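Local coordinates for 3-oxoacyl-[acyl-carrier-protein] synthase, mitochondrial (Arabidopsis thaliana, PDB 2IX4), which catalyses the condensation steps of mitochondrial fatty acid synthesis, adding two carbons from malonyl-ACP to a growing acyl chain, at residues Gln169-Ala174 with Gly196-Met201; Ala134-Glu139 with Arg143-Phe148; Arg333-Val338 with Lys396-Leu401; Glu19-Arg24 with Ala369-Leu374. One frame throughout, in Å; residues are numbered along the deposited sequence. Where two conformers were deposited one is given.

Interaction 1: residues Gln169-Ala174 with Gly196-Met201; sequences QGPNHA and GDADVM
P171 meets D197, A198 and M201, and these three pairs make up the contact between 169-174 and 196-201. Walking along the first segment, Q169 turns outward from this contact: its OE1 pairs with K294 of the second subunit. A CB on G170 would run into P171 CD. The P171 ring then leans against the turn after helix 181-195. Its CD lies 3.5 Å from D197 O and 3.8 Å from A198 CB, while its CG lies 4.0 Å from D197 CB, the ring and the aspartate side chain crossing at about a right angle. M201 meets the CB end of the proline. Its chain bends at chi2 and chi3 (both -68°), which curls the terminal methyl back until CE is 4.0 Å from P171 O and 4.3 Å from P171 CB. With an alanine here, the wedge between A198 and D197 O is likely to be lost, leaving a gap where CG and CD now pack and the backbone freer to turn. N172 and H173 lie on a short, weakly bonded strand beside strand 116-122, which runs parallel to 200-207 as well; the path from there through helix 181-195 to strand 200-207 fits a beta-alpha-beta crossover that steps over one strand. G196, with phi 109°, ends that helix as C-prime residue of a Schellman motif. The D197 carboxylate leads off to a salt bridge with R191 of the second subunit. The chemistry is therefore divided: carbon packing joins the two segments, whereas the D197 carboxylate is spent on the dimer interface.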
loop_
_atom_site.group_PDB
_atom_site.type_symbol
_atom_site.label_atom_id
_atom_site.label_comp_id
_atom_site.label_asym_id
_atom_site.label_seq_id
_atom_site.Cartn_x
_atom_site.Cartn_y
_atom_site.Cartn_z
ATOM N N GLN A 169 14.225 9.069 -9.447
ATOM C CA GLN A 169 13.550 8.374 -10.546
ATOM C C GLN A 169 13.725 6.852 -10.518
ATOM O O GLN A 169 13.419 6.165 -11.497
ATOM C CB GLN A 169 13.992 8.950 -11.894
ATOM C CG GLN A 169 13.658 10.426 -12.064
ATOM C CD GLN A 169 14.507 11.098 -13.122
ATOM O OE1 GLN A 169 14.343 10.848 -14.312
ATOM N NE2 GLN A 169 15.413 11.967 -12.690
ATOM N N GLY A 170 14.212 6.336 -9.392
ATOM C CA GLY A 170 14.217 4.900 -9.141
ATOM C C GLY A 170 12.814 4.448 -8.783
ATOM O O GLY A 170 11.860 5.217 -8.937
ATOM N N PRO A 171 12.669 3.200 -8.297
ATOM C CA PRO A 171 11.344 2.696 -7.920
ATOM C C PRO A 171 10.569 3.675 -7.029
ATOM O O PRO A 171 11.087 4.132 -6.007
ATOM C CB PRO A 171 11.664 1.408 -7.157
ATOM C CG PRO A 171 12.958 0.949 -7.719
ATOM C CD PRO A 171 13.727 2.198 -8.076
ATOM N N ASN A 172 9.350 4.004 -7.453
ATOM C CA ASN A 172 8.430 4.854 -6.703
ATOM C C ASN A 172 7.343 3.929 -6.166
ATOM O O ASN A 172 6.480 3.471 -6.916
ATOM C CB ASN A 172 7.854 5.939 -7.628
ATOM C CG ASN A 172 6.887 6.893 -6.925
ATOM O OD1 ASN A 172 6.325 6.587 -5.876
ATOM N ND2 ASN A 172 6.676 8.057 -7.531
ATOM N N HIS A 173 7.397 3.665 -4.862
ATOM C CA HIS A 173 6.711 2.520 -4.265
ATOM C C HIS A 173 6.066 2.871 -2.921
ATOM O O HIS A 173 6.402 3.878 -2.291
ATOM C CB HIS A 173 7.731 1.381 -4.101
ATOM C CG HIS A 173 7.155 0.097 -3.585
ATOM N ND1 HIS A 173 7.320 -0.320 -2.281
ATOM C CD2 HIS A 173 6.447 -0.877 -4.204
ATOM C CE1 HIS A 173 6.725 -1.489 -2.115
ATOM N NE2 HIS A 173 6.188 -1.849 -3.266
ATOM N N ALA A 174 5.113 2.047 -2.502
ATOM C CA ALA A 174 4.598 2.097 -1.147
ATOM C C ALA A 174 4.021 0.740 -0.818
ATOM O O ALA A 174 3.263 0.175 -1.606
ATOM C CB ALA A 174 3.540 3.183 -1.000
ATOM N N GLY A 196 18.751 -5.236 -7.366
ATOM C CA GLY A 196 19.421 -4.312 -8.286
ATOM C C GLY A 196 18.516 -3.274 -8.932
ATOM O O GLY A 196 18.939 -2.570 -9.853
ATOM N N ASP A 197 17.276 -3.178 -8.449
ATOM C CA ASP A 197 16.300 -2.194 -8.932
ATOM C C ASP A 197 16.731 -0.762 -8.614
ATOM O O ASP A 197 16.354 0.183 -9.314
ATOM C CB ASP A 197 14.921 -2.446 -8.309
ATOM C CG ASP A 197 14.340 -3.802 -8.683
ATOM O OD1 ASP A 197 14.264 -4.126 -9.889
ATOM O OD2 ASP A 197 13.938 -4.542 -7.764
ATOM N N ALA A 198 17.506 -0.616 -7.540
ATOM C CA ALA A 198 18.009 0.678 -7.082
ATOM C C ALA A 198 19.310 0.507 -6.308
ATOM O O ALA A 198 19.629 -0.592 -5.849
ATOM C CB ALA A 198 16.968 1.371 -6.212
ATOM N N ASP A 199 20.058 1.598 -6.172
ATOM C CA ASP A 199 21.253 1.615 -5.336
ATOM C C ASP A 199 20.991 2.319 -4.007
ATOM O O ASP A 199 21.684 2.061 -3.023
ATOM C CB ASP A 199 22.414 2.296 -6.061
ATOM C CG ASP A 199 22.952 1.468 -7.214
ATOM O OD1 ASP A 199 22.867 0.218 -7.163
ATOM O OD2 ASP A 199 23.469 2.073 -8.174
ATOM N N VAL A 200 20.008 3.221 -4.002
ATOM C CA VAL A 200 19.605 3.984 -2.819
ATOM C C VAL A 200 18.083 4.007 -2.744
ATOM O O VAL A 200 17.418 4.245 -3.748
ATOM C CB VAL A 200 20.110 5.458 -2.872
ATOM C CG1 VAL A 200 19.721 6.213 -1.602
ATOM C CG2 VAL A 200 21.620 5.528 -3.087
ATOM N N MET A 201 17.537 3.758 -1.558
ATOM C CA MET A 201 16.102 3.872 -1.335
ATOM C C MET A 201 15.810 4.714 -0.098
ATOM O O MET A 201 16.371 4.478 0.977
ATOM C CB MET A 201 15.444 2.492 -1.190
ATOM C CG MET A 201 15.377 1.660 -2.473
ATOM S SD MET A 201 14.272 2.280 -3.761
ATOM C CE MET A 201 12.654 2.044 -3.002
#

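Interaction 2: residues Ala134-Glu139 with Arg143-Phe148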
loop_
_atom_site.group_PDB
_atom_site.type_symbol
_atom_site.label_atom_id
_atom_site.label_comp_id
_atom_site.label_asym_id
_atom_site.label_seq_id
_atom_site.Cartn_x
_atom_site.Cartn_y
_atom_site.Cartn_z
ATOM N N ALA A 134 -17.237 14.745 2.564
ATOM C CA ALA A 134 -18.525 14.097 2.819
ATOM C C ALA A 134 -19.544 15.070 3.412
ATOM O O ALA A 134 -20.750 14.947 3.168
ATOM C CB ALA A 134 -18.342 12.896 3.725
ATOM N N GLN A 135 -19.050 16.043 4.178
ATOM C CA GLN A 135 -19.887 17.117 4.727
ATOM C C GLN A 135 -20.512 17.958 3.612
ATOM O O GLN A 135 -21.646 18.424 3.741
ATOM C CB GLN A 135 -19.068 18.004 5.673
ATOM C CG GLN A 135 -19.881 19.027 6.458
ATOM C CD GLN A 135 -19.020 20.089 7.119
ATOM O OE1 GLN A 135 -17.804 20.135 6.924
ATOM N NE2 GLN A 135 -19.649 20.955 7.904
ATOM N N LEU A 136 -19.768 18.141 2.519
ATOM C CA LEU A 136 -20.270 18.851 1.338
ATOM C C LEU A 136 -21.465 18.134 0.705
ATOM O O LEU A 136 -22.389 18.781 0.215
ATOM C CB LEU A 136 -19.159 19.055 0.300
ATOM C CG LEU A 136 -17.881 19.782 0.728
ATOM C CD1 LEU A 136 -16.890 19.830 -0.423
ATOM C CD2 LEU A 136 -18.172 21.194 1.239
ATOM N N ILE A 137 -21.441 16.802 0.721
ATOM C CA ILE A 137 -22.587 16.011 0.263
ATOM C C ILE A 137 -23.796 16.220 1.184
ATOM O O ILE A 137 -24.895 16.507 0.711
ATOM C CB ILE A 137 -22.247 14.498 0.141
ATOM C CG1 ILE A 137 -21.139 14.276 -0.897
ATOM C CG2 ILE A 137 -23.497 13.687 -0.226
ATOM C CD1 ILE A 137 -20.555 12.868 -0.910
ATOM N N CYS A 138 -23.579 16.096 2.493
ATOM C CA CYS A 138 -24.655 16.229 3.482
ATOM C C CYS A 138 -25.306 17.613 3.462
ATOM O O CYS A 138 -26.522 17.737 3.632
ATOM C CB CYS A 138 -24.141 15.928 4.893
ATOM S SG CYS A 138 -23.514 14.252 5.157
ATOM N N GLU A 139 -24.489 18.641 3.251
ATOM C CA GLU A 139 -24.946 20.029 3.315
ATOM C C GLU A 139 -25.261 20.618 1.939
ATOM O O GLU A 139 -25.640 21.790 1.826
ATOM C CB GLU A 139 -23.916 20.888 4.057
ATOM C CG GLU A 139 -23.731 20.481 5.516
ATOM C CD GLU A 139 -22.748 21.354 6.277
ATOM O OE1 GLU A 139 -22.198 22.314 5.692
ATOM O OE2 GLU A 139 -22.526 21.071 7.473
ATOM N N ARG A 143 -19.958 22.200 -4.828
ATOM C CA ARG A 143 -19.214 23.176 -5.635
ATOM C C ARG A 143 -17.865 23.530 -4.999
ATOM O O ARG A 143 -16.902 23.836 -5.704
ATOM C CB ARG A 143 -20.053 24.444 -5.831
ATOM C CG ARG A 143 -19.390 25.547 -6.648
ATOM C CD ARG A 143 -19.954 26.920 -6.288
ATOM N NE ARG A 143 -19.430 27.966 -7.165
ATOM C CZ ARG A 143 -20.038 28.408 -8.263
ATOM N NH1 ARG A 143 -21.213 27.908 -8.633
ATOM N NH2 ARG A 143 -19.472 29.359 -8.993
ATOM N N ARG A 144 -17.808 23.474 -3.670
ATOM C CA ARG A 144 -16.598 23.804 -2.912
ATOM C C ARG A 144 -15.511 22.725 -2.996
ATOM O O ARG A 144 -14.358 22.985 -2.641
ATOM C CB ARG A 144 -16.931 24.083 -1.435
ATOM C CG ARG A 144 -18.074 25.066 -1.190
ATOM C CD ARG A 144 -17.669 26.524 -1.407
ATOM N NE ARG A 144 -17.040 27.103 -0.220
ATOM C CZ ARG A 144 -16.837 28.406 -0.025
ATOM N NH1 ARG A 144 -17.213 29.299 -0.936
ATOM N NH2 ARG A 144 -16.257 28.822 1.095
ATOM N N LEU A 145 -15.876 21.526 -3.458
ATOM C CA LEU A 145 -14.937 20.395 -3.513
ATOM C C LEU A 145 -13.653 20.755 -4.256
ATOM O O LEU A 145 -13.695 21.337 -5.338
ATOM C CB LEU A 145 -15.588 19.150 -4.132
ATOM C CG LEU A 145 -14.800 17.832 -4.071
ATOM C CD1 LEU A 145 -14.672 17.330 -2.644
ATOM C CD2 LEU A 145 -15.453 16.776 -4.939
ATOM N N SER A 146 -12.521 20.413 -3.648
ATOM C CA SER A 146 -11.206 20.767 -4.173
ATOM C C SER A 146 -10.768 19.833 -5.303
ATOM O O SER A 146 -11.012 18.624 -5.235
ATOM C CB SER A 146 -10.166 20.742 -3.046
ATOM O OG SER A 146 -8.870 21.065 -3.530
ATOM N N PRO A 147 -10.116 20.391 -6.343
ATOM C CA PRO A 147 -9.502 19.569 -7.393
ATOM C C PRO A 147 -8.354 18.719 -6.847
ATOM O O PRO A 147 -7.945 17.745 -7.487
ATOM C CB PRO A 147 -8.952 20.605 -8.385
ATOM C CG PRO A 147 -9.637 21.888 -8.053
ATOM C CD PRO A 147 -9.920 21.832 -6.592
ATOM N N PHE A 148 -7.846 19.098 -5.674
ATOM C CA PHE A 148 -6.741 18.396 -5.020
ATOM C C PHE A 148 -7.208 17.330 -4.029
ATOM O O PHE A 148 -6.385 16.732 -3.336
ATOM C CB PHE A 148 -5.823 19.390 -4.300
ATOM C CG PHE A 148 -5.236 20.442 -5.197
ATOM C CD1 PHE A 148 -5.710 21.748 -5.156
ATOM C CD2 PHE A 148 -4.210 20.129 -6.084
ATOM C CE1 PHE A 148 -5.173 22.727 -5.983
ATOM C CE2 PHE A 148 -3.666 21.102 -6.915
ATOM C CZ PHE A 148 -4.149 22.404 -6.863
#
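The flat group at the centre of this contact is the R144-L145 peptide, and methyl CD1 of L136 stands over one of its faces, almost straight above L145 N at 3.6 Å. The motif is a helix end with its following loop folded back on it: helix 127-138 stops, and after a short link the chain passes a 3-10 turn at 143-144 and returns beside L136. Both pieces belong to the N-terminal half of the ketosynthase fold. With chi2 at 178°, CD1 lies anti to CA, at the far end of the leucine, where it meets the loop. The same methyl is 4.0 Å from L145 CB, while the other branch, CD2, touches R144 CB at 4.1 Å. Beyond CB the R144 chain bends twice and leads away, its side chain crossing that of L136 at about a right angle.

A second pair of flat groups lies along the helix. Q135 NE2 donates to E139 OE2 one turn later at 2.9 Å, meeting the carboxylate from above its plane, 46° out of it. Q135 OE1 pairs with S44, and E139 OE1 forms a salt bridge with R141. The second subunit is close by: L145 packs on its G217, and A134 on its A134. Further along the loop an ST turn fixes the chain, F148 N donating to S146 OG over 3.1 Å at an N-H...O angle of 155°.

Interaction 3: residues Arg333-Val338 with Lys396-Leu401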
loop_
_atom_site.group_PDB
_atom_site.type_symbol
_atom_site.label_atom_id
_atom_site.label_comp_id
_atom_site.label_asym_id
_atom_site.label_seq_id
_atom_site.Cartn_x
_atom_site.Cartn_y
_atom_site.Cartn_z
ATOM N N ARG A 333 4.630 -14.272 24.565
ATOM C CA ARG A 333 4.618 -15.720 24.374
ATOM C C ARG A 333 5.467 -16.117 23.162
ATOM O O ARG A 333 6.239 -17.076 23.219
ATOM C CB ARG A 333 3.176 -16.190 24.190
ATOM C CG ARG A 333 2.901 -17.601 24.662
ATOM C CD ARG A 333 1.402 -17.853 24.797
ATOM N NE ARG A 333 0.801 -17.092 25.896
ATOM C CZ ARG A 333 -0.130 -16.148 25.753
ATOM N NH1 ARG A 333 -0.600 -15.830 24.553
ATOM N NH2 ARG A 333 -0.604 -15.526 26.825
ATOM N N ALA A 334 5.331 -15.354 22.079
ATOM C CA ALA A 334 6.076 -15.584 20.844
ATOM C C ALA A 334 7.579 -15.340 21.010
ATOM O O ALA A 334 8.394 -16.084 20.459
ATOM C CB ALA A 334 5.518 -14.722 19.724
ATOM N N ILE A 335 7.937 -14.302 21.769
ATOM C CA ILE A 335 9.339 -14.015 22.090
ATOM C C ILE A 335 9.947 -15.153 22.923
ATOM O O ILE A 335 11.100 -15.535 22.711
ATOM C CB ILE A 335 9.511 -12.631 22.784
ATOM C CG1 ILE A 335 9.171 -11.504 21.803
ATOM C CG2 ILE A 335 10.938 -12.452 23.319
ATOM C CD1 ILE A 335 8.994 -10.127 22.447
ATOM N N LYS A 336 9.162 -15.701 23.849
ATOM C CA LYS A 336 9.566 -16.884 24.612
ATOM C C LYS A 336 9.802 -18.104 23.728
ATOM O O LYS A 336 10.722 -18.881 23.980
ATOM C CB LYS A 336 8.537 -17.227 25.696
ATOM C CG LYS A 336 9.061 -17.094 27.123
ATOM C CD LYS A 336 8.062 -17.608 28.160
ATOM C CE LYS A 336 8.062 -19.129 28.245
ATOM N NZ LYS A 336 7.222 -19.637 29.369
ATOM N N THR A 337 8.966 -18.274 22.706
ATOM C CA THR A 337 9.065 -19.421 21.799
ATOM C C THR A 337 10.293 -19.325 20.884
ATOM O O THR A 337 10.974 -20.321 20.639
ATOM C CB THR A 337 7.767 -19.594 20.967
ATOM O OG1 THR A 337 6.656 -19.798 21.850
ATOM C CG2 THR A 337 7.867 -20.787 20.017
ATOM N N VAL A 338 10.578 -18.122 20.396
ATOM C CA VAL A 338 11.684 -17.910 19.467
ATOM C C VAL A 338 13.044 -17.953 20.170
ATOM O O VAL A 338 14.000 -18.537 19.655
ATOM C CB VAL A 338 11.513 -16.579 18.685
ATOM C CG1 VAL A 338 12.766 -16.239 17.883
ATOM C CG2 VAL A 338 10.305 -16.661 17.764
ATOM N N LYS A 396 11.215 -12.754 37.353
ATOM C CA LYS A 396 12.453 -12.057 37.716
ATOM C C LYS A 396 13.471 -11.948 36.574
ATOM O O LYS A 396 14.138 -10.921 36.428
ATOM C CB LYS A 396 13.083 -12.699 38.962
ATOM C CG LYS A 396 13.135 -14.231 38.950
ATOM C CD LYS A 396 13.057 -14.790 40.367
ATOM C CE LYS A 396 13.532 -16.237 40.436
ATOM N NZ LYS A 396 15.021 -16.345 40.369
ATOM N N ARG A 397 13.563 -12.996 35.760
ATOM C CA ARG A 397 14.516 -13.047 34.652
ATOM C C ARG A 397 13.904 -12.591 33.321
ATOM O O ARG A 397 14.400 -11.651 32.693
ATOM C CB ARG A 397 15.116 -14.452 34.530
ATOM C CG ARG A 397 16.144 -14.779 35.608
ATOM C CD ARG A 397 16.386 -16.274 35.737
ATOM N NE ARG A 397 15.270 -16.958 36.395
ATOM C CZ ARG A 397 14.496 -17.877 35.820
ATOM N NH1 ARG A 397 14.710 -18.251 34.562
ATOM N NH2 ARG A 397 13.508 -18.433 36.510
ATOM N N PHE A 398 12.832 -13.260 32.901
ATOM C CA PHE A 398 12.129 -12.914 31.665
ATOM C C PHE A 398 11.235 -11.695 31.899
ATOM O O PHE A 398 10.133 -11.819 32.431
ATOM C CB PHE A 398 11.324 -14.116 31.153
ATOM C CG PHE A 398 10.601 -13.866 29.861
ATOM C CD1 PHE A 398 11.278 -13.367 28.750
ATOM C CD2 PHE A 398 9.245 -14.147 29.747
ATOM C CE1 PHE A 398 10.611 -13.139 27.553
ATOM C CE2 PHE A 398 8.570 -13.922 28.556
ATOM C CZ PHE A 398 9.254 -13.418 27.456
ATOM N N MET A 399 11.727 -10.524 31.498
ATOM C CA MET A 399 11.134 -9.244 31.885
ATOM C C MET A 399 11.532 -8.139 30.904
ATOM O O MET A 399 12.708 -8.025 30.553
ATOM C CB MET A 399 11.603 -8.880 33.304
ATOM C CG MET A 399 10.988 -7.628 33.917
ATOM S SD MET A 399 9.234 -7.797 34.313
ATOM C CE MET A 399 9.264 -8.896 35.726
ATOM N N PRO A 400 10.557 -7.318 30.455
ATOM C CA PRO A 400 10.900 -6.182 29.599
ATOM C C PRO A 400 11.670 -5.109 30.363
ATOM O O PRO A 400 11.510 -4.990 31.580
ATOM C CB PRO A 400 9.535 -5.645 29.162
ATOM C CG PRO A 400 8.597 -6.065 30.243
ATOM C CD PRO A 400 9.104 -7.400 30.704
ATOM N N LEU A 401 12.490 -4.342 29.650
ATOM C CA LEU A 401 13.280 -3.272 30.255
ATOM C C LEU A 401 12.382 -2.153 30.758
ATOM O O LEU A 401 11.469 -1.726 30.055
ATOM C CB LEU A 401 14.292 -2.699 29.255
ATOM C CG LEU A 401 15.348 -3.607 28.610
ATOM C CD1 LEU A 401 16.209 -2.788 27.658
ATOM C CD2 LEU A 401 16.219 -4.315 29.639
#
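K336 CG lies over one face of the F398 ring, a CH-pi contact with CG 3.9 Å from the ring centroid and 26° off the ring normal. It joins helix 325-339 to the loop between strands 380-381 and 405-406, in the C-terminal half of the thiolase-like fold. The methylene is displaced toward the rim: its closest ring atom is CE2, at 3.5 Å from CG, and the next carbon of the lysine, CD, follows at 3.7 Å from the same CE2. Beyond that the lysine bends at chi3 and carries its amino end away. I335 approaches differently, with CG2 near the ring plane at the edge, 4.3 Å from F398 CE1.

In the next shell, F398 reaches the helix with CG anti to its own N (chi1 -178°), while that N is held by D395 OD1, which also accepts from R397 N. The rings of F394 and F350 meet the F398 ring obliquely and complete a cluster of three aromatics, with A343 of helix 341-344 packing against F398 as well. Replacing F398 by alanine would probably strip K336 of the face its methylenes rest on and open a gap beside I335, F350 and F394. Behind the lysine the helix has a doubly used carbonyl: R333 O accepts from T337 N at 3.0 Å and, from the opposite face of its plane, from T337 OG1 at 3.1 Å.

Interaction 4: residues Glu19-Arg24 with Ala369-Leu374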
loop_
_atom_site.group_PDB
_atom_site.type_symbol
_atom_site.label_atom_id
_atom_site.label_comp_id
_atom_site.label_asym_id
_atom_site.label_seq_id
_atom_site.Cartn_x
_atom_site.Cartn_y
_atom_site.Cartn_z
ATOM N N GLU A 19 17.668 13.558 16.844
ATOM C CA GLU A 19 18.326 13.988 18.083
ATOM C C GLU A 19 17.320 14.195 19.221
ATOM O O GLU A 19 17.455 13.592 20.289
ATOM C CB GLU A 19 19.143 15.263 17.841
ATOM C CG GLU A 19 20.179 15.588 18.927
ATOM C CD GLU A 19 19.617 16.400 20.092
ATOM O OE1 GLU A 19 18.784 17.307 19.856
ATOM O OE2 GLU A 19 20.024 16.141 21.248
ATOM N N THR A 20 16.310 15.026 18.974
ATOM C CA THR A 20 15.304 15.358 19.980
ATOM C C THR A 20 14.474 14.142 20.411
ATOM O O THR A 20 14.258 13.931 21.606
ATOM C CB THR A 20 14.390 16.518 19.501
ATOM O OG1 THR A 20 15.191 17.682 19.253
ATOM C CG2 THR A 20 13.338 16.863 20.553
ATOM N N THR A 21 14.023 13.350 19.441
ATOM C CA THR A 21 13.217 12.154 19.718
ATOM C C THR A 21 13.986 11.139 20.572
ATOM O O THR A 21 13.497 10.713 21.619
ATOM C CB THR A 21 12.713 11.493 18.409
ATOM O OG1 THR A 21 11.790 12.372 17.758
ATOM C CG2 THR A 21 12.017 10.157 18.689
ATOM N N TRP A 22 15.187 10.777 20.122
ATOM C CA TRP A 22 16.044 9.817 20.824
ATOM C C TRP A 22 16.441 10.262 22.239
ATOM O O TRP A 22 16.427 9.448 23.166
ATOM C CB TRP A 22 17.296 9.506 19.993
ATOM C CG TRP A 22 18.190 8.454 20.592
ATOM C CD1 TRP A 22 19.423 8.647 21.145
ATOM C CD2 TRP A 22 17.917 7.050 20.699
ATOM N NE1 TRP A 22 19.936 7.451 21.586
ATOM C CE2 TRP A 22 19.032 6.456 21.326
ATOM C CE3 TRP A 22 16.837 6.237 20.323
ATOM C CZ2 TRP A 22 19.103 5.081 21.584
ATOM C CZ3 TRP A 22 16.905 4.872 20.583
ATOM C CH2 TRP A 22 18.032 4.309 21.207
ATOM N N ARG A 23 16.788 11.541 22.396
ATOM C CA ARG A 23 17.174 12.082 23.702
ATOM C C ARG A 23 16.026 11.960 24.700
ATOM O O ARG A 23 16.213 11.466 25.812
ATOM C CB ARG A 23 17.605 13.546 23.592
ATOM C CG ARG A 23 18.644 13.958 24.628
ATOM C CD ARG A 23 18.280 15.239 25.385
ATOM N NE ARG A 23 17.669 16.275 24.550
ATOM C CZ ARG A 23 16.471 16.813 24.768
ATOM N NH1 ARG A 23 15.735 16.430 25.807
ATOM N NH2 ARG A 23 16.008 17.749 23.949
ATOM N N ARG A 24 14.841 12.404 24.288
ATOM C CA ARG A 24 13.655 12.365 25.141
ATOM C C ARG A 24 13.171 10.941 25.421
ATOM O O ARG A 24 12.682 10.652 26.517
ATOM C CB ARG A 24 12.540 13.223 24.535
ATOM C CG ARG A 24 12.822 14.729 24.621
ATOM C CD ARG A 24 11.672 15.579 24.093
ATOM N NE ARG A 24 10.388 15.222 24.696
ATOM C CZ ARG A 24 9.215 15.761 24.365
ATOM N NH1 ARG A 24 9.144 16.703 23.430
ATOM N NH2 ARG A 24 8.107 15.358 24.976
ATOM N N ALA A 369 12.106 0.944 13.857
ATOM C CA ALA A 369 13.309 0.464 13.180
ATOM C C ALA A 369 14.459 1.441 13.418
ATOM O O ALA A 369 15.597 1.030 13.629
ATOM C CB ALA A 369 13.055 0.276 11.687
ATOM N N ILE A 370 14.149 2.734 13.386
ATOM C CA ILE A 370 15.122 3.778 13.705
ATOM C C ILE A 370 15.628 3.635 15.144
ATOM O O ILE A 370 16.832 3.724 15.391
ATOM C CB ILE A 370 14.550 5.195 13.423
ATOM C CG1 ILE A 370 14.359 5.382 11.912
ATOM C CG2 ILE A 370 15.460 6.288 13.994
ATOM C CD1 ILE A 370 13.545 6.612 11.499
ATOM N N PHE A 371 14.711 3.384 16.082
ATOM C CA PHE A 371 15.082 3.138 17.478
ATOM C C PHE A 371 16.029 1.941 17.603
ATOM O O PHE A 371 16.987 1.983 18.379
ATOM C CB PHE A 371 13.846 2.921 18.367
ATOM C CG PHE A 371 12.988 4.152 18.559
ATOM C CD1 PHE A 371 11.668 4.023 18.987
ATOM C CD2 PHE A 371 13.491 5.431 18.317
ATOM C CE1 PHE A 371 10.859 5.145 19.169
ATOM C CE2 PHE A 371 12.690 6.556 18.495
ATOM C CZ PHE A 371 11.370 6.413 18.921
ATOM N N SER A 372 15.753 0.887 16.835
ATOM C CA SER A 372 16.583 -0.319 16.809
ATOM C C SER A 372 17.976 -0.056 16.222
ATOM O O SER A 372 18.977 -0.551 16.744
ATOM C CB SER A 372 15.876 -1.436 16.038
ATOM O OG SER A 372 14.621 -1.737 16.631
ATOM N N ILE A 373 18.028 0.723 15.143
ATOM C CA ILE A 373 19.297 1.143 14.531
ATOM C C ILE A 373 20.098 2.007 15.505
ATOM O O ILE A 373 21.322 1.867 15.608
ATOM C CB ILE A 373 19.060 1.913 13.199
ATOM C CG1 ILE A 373 18.430 0.992 12.148
ATOM C CG2 ILE A 373 20.368 2.508 12.659
ATOM C CD1 ILE A 373 17.612 1.723 11.082
ATOM N N LEU A 374 19.404 2.893 16.217
ATOM C CA LEU A 374 20.045 3.779 17.198
ATOM C C LEU A 374 20.551 3.028 18.432
ATOM O O LEU A 374 21.555 3.416 19.027
ATOM C CB LEU A 374 19.110 4.924 17.602
ATOM C CG LEU A 374 18.901 6.032 16.560
ATOM C CD1 LEU A 374 17.758 6.957 16.969
ATOM C CD2 LEU A 374 20.185 6.823 16.324
#
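CH-pi packing dominates where W22 of 19-24 meets L374 of 369-374. L374 CB stands 3.6 Å from the centroid of the six-membered indole ring and 7° off its normal, so it sits nearly square over the face. The leucine slides past the tryptophan in the opposite direction, and its CD1 comes to 3.6 Å from W22 CE3. W22 holds this pose with CG anti to its backbone N (chi1 -176°), which swings the indole from the flank of its own helix toward the other.

Apolar contacts at ring edges come next. F371 CD2 lies in the indole plane at its edge, 4.0 Å from W22 CE3. The F371 ring is met in turn at its own edge by T21: the methyl CG2 lies in plane, 3.7 Å from CE2, and the two side chains cross at about a right angle. One polar atom also takes part, F371 O, at 3.6 Å from W22 CZ3.

Helix packing supplies the frame. The segments approach to 11.5 Å between axes at a crossing angle of -74°, a wide spacing filled by the bulky side chains. In the thiolase fold, helix 364-378 is the central-layer helix of the C-terminal half, and L374, F371 and I370 also touch strand 3-12.

Hydrogen bonds lie around the packing. T21 OG1 pairs with T12 OG1 and with G17 O; with OG1 so engaged, the methyl CG2 faces F371. S372 OG bonds to O of E368, a ligand of the potassium ion, and the F371 side chain is about 8 Å from that ion.

Overall arrangement
From the N terminus, helix 18-26 opens interaction 4, whose partner arrives almost 350 residues later and ties the start of the chain to the buried helix 364-378. Within that span, interaction 2 closes first, a short fold-back at the end of helix 127-138. Interaction 1 follows in series, bracketing helix 181-195 in the N-terminal half; both touch the second subunit, with centres 36 Å apart. Interaction 3, which ties helix 325-339 to the loop between strands 380-381 and 405-406, opens before interaction 4 closes and is completed after it, so these two cross; their nearest atoms are about 10 Å apart. Interactions 2 and 3 lie on opposite sides of the chain's centre, their centres 51 Å apart.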